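Local coordinates for putative potassium transport protein (Staphylococcus aureus 08BA02176, PDB 4XTT), which probably regulates potassium uptake as the cytosolic KtrA component of a Ktr transporter, its C-terminal RCK domain binding the second messenger c-di-AMP, at residues I36-R49 with D67-F81. Residues are numbered along the deposited sequence; the frame is centred on the assembly and turned at random.
Sequences IRAQYGINIIAIKR and DILIMIGHDNDLNRF. With 2BA ((2R,3R,3aS,5R,7aR,9R,10R,10aS,12R,14aR)-2,9-bis(6-amino-9H-purin-9-yl)octahydro-2H,7H-difuro[3,2-d:3',2'-j][1,3,7,9,2,8 ]tetraoxadiphosphacyclododecine-3,5,10,12-tetrol 5,12-dioxide), chain C.
The edge of the F81 ring meets one face of Y40, an edge-to-face pair with centroids 5.0 Å apart and planes at 71°. F81 CB also lies over that face, 3.9 Å from the Y40 centroid in a CH-pi contact. With CG anti to the backbone N (chi1 175°), F81 points toward helix 36-40, where I36 CD1 reaches its CZ. I42 crosses F81 at about a right angle: its CD1 touches F81 CB at 3.5 Å, while CG2 touches both M71 CB and L78 CD2. Next to the ring pair, R80, salt-bridged to D77 OD1 through NH2, lies with NH1 near Y40 CD1, and a water joins G41 O, H74 N and D77 OD2.

Beyond I42, strands 43-49 and 68-72 pair antiparallel. N43 and I72 exchange two backbone bonds, and so do K48 and I68; I45 N donates to I70 O. L69 spreads its methyls, CD1 to I44 CD1 and CD2 to I47 CG1. At the far end R49 NH2 bridges to D67 OD2 at 2.8 Å, an oxygen that also accepts from E64 N.

Strand 68-72 continues the sheet to strand 15-21. Helix 36-40 and strand 43-49 meet one adenine of c-di-AMP: R37 N donates to N31, and I44 N and O pair with N11 and N61. D35, R37, A38 and I44 of the second subunit bind the same nucleotide, which thus sits at the dimer interface of this RCK C domain.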
loop_
_atom_site.group_PDB
_atom_site.type_symbol
_atom_site.label_atom_id
_atom_site.label_comp_id
_atom_site.label_asym_id
_atom_site.label_seq_id
_atom_site.Cartn_x
_atom_site.Cartn_y
_atom_site.Cartn_z
ATOM N N ILE A 36 -0.103 -8.237 8.592
ATOM C CA ILE A 36 1.153 -7.547 8.360
ATOM C C ILE A 36 1.127 -6.067 8.740
ATOM O O ILE A 36 2.001 -5.619 9.487
ATOM C CB ILE A 36 1.590 -7.727 6.889
ATOM C CG1 ILE A 36 1.968 -9.194 6.661
ATOM C CG2 ILE A 36 2.767 -6.822 6.534
ATOM C CD1 ILE A 36 2.245 -9.556 5.216
ATOM N N ARG A 37 0.146 -5.308 8.266
ATOM C CA ARG A 37 0.144 -3.882 8.579
ATOM C C ARG A 37 -0.118 -3.615 10.057
ATOM O O ARG A 37 0.492 -2.722 10.651
ATOM C CB ARG A 37 -0.880 -3.135 7.736
ATOM C CG ARG A 37 -0.760 -1.616 7.844
ATOM C CD ARG A 37 -1.400 -0.960 6.640
ATOM N NE ARG A 37 -2.702 -1.554 6.367
ATOM C CZ ARG A 37 -3.095 -1.975 5.173
ATOM N NH1 ARG A 37 -2.298 -1.849 4.116
ATOM N NH2 ARG A 37 -4.300 -2.509 5.033
ATOM N N ALA A 38 -0.995 -4.408 10.662
ATOM C CA ALA A 38 -1.317 -4.204 12.067
ATOM C C ALA A 38 -0.152 -4.575 12.977
ATOM O O ALA A 38 -0.044 -4.052 14.083
ATOM C CB ALA A 38 -2.560 -5.002 12.445
ATOM N N GLN A 39 0.749 -5.422 12.486
ATOM C CA GLN A 39 1.841 -5.948 13.308
ATOM C C GLN A 39 3.170 -5.251 13.059
ATOM O O GLN A 39 4.007 -5.184 13.954
ATOM C CB GLN A 39 2.047 -7.451 13.053
ATOM C CG GLN A 39 1.120 -8.401 13.798
ATOM C CD GLN A 39 1.285 -8.342 15.311
ATOM O OE1 GLN A 39 2.285 -8.805 15.867
ATOM N NE2 GLN A 39 0.291 -7.779 15.985
ATOM N N TYR A 40 3.367 -4.719 11.857
ATOM C CA TYR A 40 4.675 -4.189 11.483
ATOM C C TYR A 40 4.586 -2.763 10.935
ATOM O O TYR A 40 5.566 -2.029 10.931
ATOM C CB TYR A 40 5.347 -5.092 10.439
ATOM C CG TYR A 40 5.630 -6.509 10.896
ATOM C CD1 TYR A 40 6.834 -6.837 11.507
ATOM C CD2 TYR A 40 4.701 -7.524 10.695
ATOM C CE1 TYR A 40 7.096 -8.130 11.920
ATOM C CE2 TYR A 40 4.960 -8.821 11.105
ATOM C CZ TYR A 40 6.156 -9.116 11.714
ATOM O OH TYR A 40 6.410 -10.406 12.123
ATOM N N GLY A 41 3.407 -2.362 10.485
ATOM C CA GLY A 41 3.250 -1.037 9.921
ATOM C C GLY A 41 3.642 -1.020 8.457
ATOM O O GLY A 41 3.844 0.048 7.874
ATOM N N ILE A 42 3.744 -2.208 7.864
ATOM C CA ILE A 42 4.150 -2.347 6.470
ATOM C C ILE A 42 2.928 -2.366 5.570
ATOM O O ILE A 42 1.909 -2.966 5.916
ATOM C CB ILE A 42 4.969 -3.638 6.252
ATOM C CG1 ILE A 42 6.206 -3.645 7.151
ATOM C CG2 ILE A 42 5.386 -3.797 4.797
ATOM C CD1 ILE A 42 7.059 -4.878 6.982
ATOM N N ASN A 43 3.026 -1.706 4.421
ATOM C CA ASN A 43 1.954 -1.733 3.440
ATOM C C ASN A 43 2.343 -2.573 2.230
ATOM O O ASN A 43 3.413 -2.379 1.643
ATOM C CB ASN A 43 1.603 -0.316 3.006
ATOM C CG ASN A 43 0.459 -0.273 2.008
ATOM O OD1 ASN A 43 -0.459 -1.089 2.062
ATOM N ND2 ASN A 43 0.503 0.697 1.100
ATOM N N ILE A 44 1.498 -3.540 1.890
ATOM C CA ILE A 44 1.703 -4.336 0.689
ATOM C C ILE A 44 0.869 -3.727 -0.435
ATOM O O ILE A 44 -0.367 -3.771 -0.402
ATOM C CB ILE A 44 1.325 -5.802 0.924
ATOM C CG1 ILE A 44 2.188 -6.376 2.051
ATOM C CG2 ILE A 44 1.435 -6.608 -0.363
ATOM C CD1 ILE A 44 2.111 -7.859 2.182
ATOM N N ILE A 45 1.561 -3.151 -1.416
ATOM C CA ILE A 45 0.937 -2.418 -2.522
ATOM C C ILE A 45 0.366 -3.397 -3.544
ATOM O O ILE A 45 -0.703 -3.172 -4.116
ATOM C CB ILE A 45 1.950 -1.466 -3.207
ATOM C CG1 ILE A 45 2.559 -0.528 -2.169
ATOM C CG2 ILE A 45 1.289 -0.665 -4.303
ATOM C CD1 ILE A 45 3.650 0.371 -2.714
ATOM N N ALA A 46 1.111 -4.471 -3.783
ATOM C CA ALA A 46 0.751 -5.468 -4.782
ATOM C C ALA A 46 1.499 -6.777 -4.557
ATOM O O ALA A 46 2.446 -6.843 -3.765
ATOM C CB ALA A 46 1.030 -4.943 -6.185
ATOM N N ILE A 47 1.058 -7.814 -5.263
ATOM C CA ILE A 47 1.712 -9.119 -5.266
ATOM C C ILE A 47 2.066 -9.465 -6.703
ATOM O O ILE A 47 1.224 -9.327 -7.594
ATOM C CB ILE A 47 0.804 -10.237 -4.675
ATOM C CG1 ILE A 47 0.512 -9.982 -3.195
ATOM C CG2 ILE A 47 1.448 -11.605 -4.831
ATOM C CD1 ILE A 47 -0.348 -11.059 -2.542
ATOM N N LYS A 48 3.300 -9.897 -6.947
ATOM C CA LYS A 48 3.655 -10.367 -8.288
ATOM C C LYS A 48 3.396 -11.854 -8.445
ATOM O O LYS A 48 4.080 -12.688 -7.848
ATOM C CB LYS A 48 5.116 -10.095 -8.626
ATOM C CG LYS A 48 5.421 -8.681 -9.008
ATOM C CD LYS A 48 6.621 -8.633 -9.944
ATOM C CE LYS A 48 6.305 -9.323 -11.278
ATOM N NZ LYS A 48 7.301 -9.014 -12.355
ATOM N N ARG A 49 2.398 -12.179 -9.253
ATOM C CA ARG A 49 2.087 -13.562 -9.554
ATOM C C ARG A 49 2.542 -13.846 -10.985
ATOM O O ARG A 49 1.985 -13.324 -11.951
ATOM C CB ARG A 49 0.600 -13.848 -9.381
ATOM C CG ARG A 49 0.247 -15.318 -9.543
ATOM C CD ARG A 49 -0.126 -15.930 -8.209
ATOM N NE ARG A 49 -1.396 -15.400 -7.718
ATOM C CZ ARG A 49 -1.835 -15.539 -6.471
ATOM N NH1 ARG A 49 -3.007 -15.024 -6.119
ATOM N NH2 ARG A 49 -1.102 -16.188 -5.576
ATOM N N ASP A 67 5.209 -16.103 -5.027
ATOM C CA ASP A 67 4.566 -14.797 -4.913
ATOM C C ASP A 67 5.539 -13.766 -4.380
ATOM O O ASP A 67 6.182 -13.974 -3.352
ATOM C CB ASP A 67 3.339 -14.862 -4.004
ATOM C CG ASP A 67 2.121 -15.416 -4.703
ATOM O OD1 ASP A 67 2.069 -15.361 -5.950
ATOM O OD2 ASP A 67 1.219 -15.914 -4.001
ATOM N N ILE A 68 5.658 -12.662 -5.100
ATOM C CA ILE A 68 6.532 -11.580 -4.691
ATOM C C ILE A 68 5.723 -10.448 -4.062
ATOM O O ILE A 68 4.966 -9.762 -4.750
ATOM C CB ILE A 68 7.359 -11.054 -5.881
ATOM C CG1 ILE A 68 8.229 -12.183 -6.448
ATOM C CG2 ILE A 68 8.240 -9.893 -5.444
ATOM C CD1 ILE A 68 8.947 -11.826 -7.721
ATOM N N LEU A 69 5.861 -10.270 -2.751
ATOM C CA LEU A 69 5.165 -9.180 -2.081
ATOM C C LEU A 69 5.933 -7.889 -2.310
ATOM O O LEU A 69 7.134 -7.817 -2.054
ATOM C CB LEU A 69 5.003 -9.441 -0.576
ATOM C CG LEU A 69 4.435 -10.794 -0.141
ATOM C CD1 LEU A 69 4.132 -10.790 1.341
ATOM C CD2 LEU A 69 3.189 -11.158 -0.930
ATOM N N ILE A 70 5.240 -6.868 -2.800
ATOM C CA ILE A 70 5.869 -5.572 -2.978
ATOM C C ILE A 70 5.499 -4.692 -1.782
ATOM O O ILE A 70 4.348 -4.268 -1.626
ATOM C CB ILE A 70 5.442 -4.919 -4.301
ATOM C CG1 ILE A 70 5.621 -5.911 -5.450
ATOM C CG2 ILE A 70 6.239 -3.660 -4.551
ATOM C CD1 ILE A 70 5.251 -5.359 -6.807
ATOM N N MET A 71 6.485 -4.412 -0.939
ATOM C CA MET A 71 6.203 -3.789 0.344
ATOM C C MET A 71 6.791 -2.398 0.434
ATOM O O MET A 71 7.851 -2.113 -0.129
ATOM C CB MET A 71 6.754 -4.641 1.480
ATOM C CG MET A 71 6.349 -6.087 1.428
ATOM S SD MET A 71 7.155 -7.016 2.740
ATOM C CE MET A 71 8.853 -6.530 2.455
ATOM N N ILE A 72 6.112 -1.543 1.183
ATOM C CA ILE A 72 6.589 -0.196 1.412
ATOM C C ILE A 72 6.396 0.150 2.885
ATOM O O ILE A 72 5.346 -0.129 3.467
ATOM C CB ILE A 72 5.865 0.789 0.467
ATOM C CG1 ILE A 72 6.471 2.182 0.548
ATOM C CG2 ILE A 72 4.370 0.832 0.749
ATOM C CD1 ILE A 72 5.912 3.101 -0.510
ATOM N N GLY A 73 7.427 0.730 3.493
ATOM C CA GLY A 73 7.407 1.054 4.909
ATOM C C GLY A 73 8.768 1.492 5.426
ATOM O O GLY A 73 9.724 1.648 4.660
ATOM N N HIS A 74 8.850 1.710 6.734
ATOM C CA HIS A 74 10.097 2.102 7.376
ATOM C C HIS A 74 11.088 0.945 7.346
ATOM O O HIS A 74 10.689 -0.212 7.481
ATOM C CB HIS A 74 9.823 2.551 8.816
ATOM C CG HIS A 74 10.961 3.277 9.457
ATOM N ND1 HIS A 74 12.043 2.623 10.013
ATOM C CD2 HIS A 74 11.186 4.598 9.647
ATOM C CE1 HIS A 74 12.882 3.511 10.510
ATOM N NE2 HIS A 74 12.388 4.718 10.301
ATOM N N ASP A 75 12.375 1.256 7.202
ATOM C CA ASP A 75 13.400 0.216 7.056
ATOM C C ASP A 75 13.475 -0.723 8.251
ATOM O O ASP A 75 13.702 -1.919 8.092
ATOM C CB ASP A 75 14.781 0.839 6.858
ATOM C CG ASP A 75 14.975 1.403 5.477
ATOM O OD1 ASP A 75 14.141 1.119 4.593
ATOM O OD2 ASP A 75 15.975 2.127 5.278
ATOM N N ASN A 76 13.258 -0.185 9.447
ATOM C CA ASN A 76 13.278 -1.003 10.649
ATOM C C ASN A 76 12.082 -1.940 10.691
ATOM O O ASN A 76 12.185 -3.057 11.194
ATOM C CB ASN A 76 13.299 -0.130 11.905
ATOM C CG ASN A 76 14.596 0.641 12.065
ATOM O OD1 ASN A 76 15.653 0.212 11.596
ATOM N ND2 ASN A 76 14.523 1.783 12.744
ATOM N N ASP A 77 10.961 -1.509 10.117
ATOM C CA ASP A 77 9.766 -2.344 10.127
ATOM C C ASP A 77 9.895 -3.422 9.080
ATOM O O ASP A 77 9.581 -4.580 9.344
ATOM C CB ASP A 77 8.489 -1.536 9.849
ATOM C CG ASP A 77 8.200 -0.483 10.901
ATOM O OD1 ASP A 77 8.440 -0.748 12.098
ATOM O OD2 ASP A 77 7.706 0.605 10.529
ATOM N N LEU A 78 10.390 -3.043 7.904
ATOM C CA LEU A 78 10.630 -4.004 6.843
ATOM C C LEU A 78 11.642 -5.050 7.274
ATOM O O LEU A 78 11.420 -6.246 7.089
ATOM C CB LEU A 78 11.111 -3.287 5.590
ATOM C CG LEU A 78 10.093 -2.353 4.945
ATOM C CD1 LEU A 78 10.779 -1.386 3.993
ATOM C CD2 LEU A 78 9.080 -3.204 4.200
ATOM N N ASN A 79 12.722 -4.594 7.904
ATOM C CA ASN A 79 13.793 -5.480 8.355
ATOM C C ASN A 79 13.327 -6.462 9.434
ATOM O O ASN A 79 13.772 -7.605 9.487
ATOM C CB ASN A 79 14.968 -4.652 8.856
ATOM C CG ASN A 79 16.118 -5.504 9.336
ATOM O OD1 ASN A 79 17.039 -5.799 8.577
ATOM N ND2 ASN A 79 16.096 -5.873 10.615
ATOM N N ARG A 80 12.419 -6.016 10.287
ATOM C CA ARG A 80 11.889 -6.865 11.341
ATOM C C ARG A 80 10.984 -7.959 10.790
ATOM O O ARG A 80 11.041 -9.104 11.237
ATOM C CB ARG A 80 11.147 -6.014 12.363
ATOM C CG ARG A 80 10.939 -6.660 13.717
ATOM C CD ARG A 80 9.609 -6.189 14.224
ATOM N NE ARG A 80 9.540 -4.740 14.049
ATOM C CZ ARG A 80 8.426 -4.014 14.097
ATOM N NH1 ARG A 80 7.246 -4.599 14.289
ATOM N NH2 ARG A 80 8.494 -2.700 13.916
ATOM N N PHE A 81 10.156 -7.610 9.812
ATOM C CA PHE A 81 9.277 -8.592 9.192
ATOM C C PHE A 81 10.076 -9.648 8.441
ATOM O O PHE A 81 9.757 -10.834 8.500
ATOM C CB PHE A 81 8.300 -7.906 8.244
ATOM C CG PHE A 81 7.434 -8.858 7.469
ATOM C CD1 PHE A 81 6.495 -9.650 8.116
ATOM C CD2 PHE A 81 7.543 -8.948 6.092
ATOM C CE1 PHE A 81 5.689 -10.527 7.405
ATOM C CE2 PHE A 81 6.739 -9.815 5.372
ATOM C CZ PHE A 81 5.804 -10.606 6.035
HETATM P P 2BA C . -5.305 -3.170 9.478
HETATM O O1P 2BA C . -4.013 -2.576 9.068
HETATM O O2P 2BA C . -5.526 -2.802 10.912
HETATM O "O5'" 2BA C . -6.477 -2.505 8.606
HETATM C "C5'" 2BA C . -7.837 -2.923 8.826
HETATM C "C4'" 2BA C . -8.698 -2.367 7.764
HETATM O "O4'" 2BA C . -8.467 -0.903 7.557
HETATM C "C3'" 2BA C . -8.376 -3.005 6.491
HETATM O "O3'" 2BA C . -9.215 -4.178 6.306
HETATM C "C2'" 2BA C . -8.690 -2.026 5.472
HETATM O "O2'" 2BA C . -10.093 -2.111 5.093
HETATM C "C1'" 2BA C . -8.404 -0.712 6.090
HETATM N N9 2BA C . -7.116 -0.299 5.755
HETATM C C8 2BA C . -6.280 -0.338 6.616
HETATM N N7 2BA C . -5.092 0.103 6.110
HETATM C C5 2BA C . -5.512 0.395 4.697
HETATM C C6 2BA C . -4.970 0.868 3.511
HETATM N N6 2BA C . -3.616 1.208 3.493
HETATM N N1 2BA C . -5.689 1.010 2.385
HETATM C C2 2BA C . -6.960 0.701 2.372
HETATM N N3 2BA C . -7.567 0.238 3.449
HETATM C C4 2BA C . -6.911 0.070 4.618
HETATM P P1 2BA C . -8.516 -5.451 5.611
HETATM O O1P1 2BA C . -8.137 -5.012 4.241
HETATM O O2P1 2BA C . -9.539 -6.530 5.491
HETATM O "O5'1" 2BA C . -7.186 -6.038 6.284
HETATM C "C5'1" 2BA C . -7.178 -6.464 7.637
HETATM C "C4'1" 2BA C . -5.767 -6.651 8.040
HETATM O "O4'1" 2BA C . -5.045 -7.470 7.029
HETATM C "C3'1" 2BA C . -5.068 -5.357 8.070
HETATM O "O3'1" 2BA C . -5.129 -4.756 9.388
HETATM C "C2'1" 2BA C . -3.685 -5.649 7.730
HETATM O "O2'1" 2BA C . -2.976 -6.018 8.939
HETATM C "C1'1" 2BA C . -3.733 -6.797 6.808
HETATM N N91 2BA C . -3.630 -6.367 5.471
HETATM C C81 2BA C . -4.602 -6.466 4.736
HETATM N N71 2BA C . -4.338 -6.002 3.473
HETATM C C51 2BA C . -2.901 -5.600 3.710
HETATM C C61 2BA C . -1.850 -5.041 2.976
HETATM N N61 2BA C . -2.045 -4.700 1.606
HETATM N N11 2BA C . -0.670 -4.809 3.500
HETATM C C21 2BA C . -0.414 -5.105 4.767
HETATM N N31 2BA C . -1.335 -5.645 5.574
HETATM C C41 2BA C . -2.580 -5.913 5.105
HETATM O O HOH W 1 6.517 0.721 8.211
#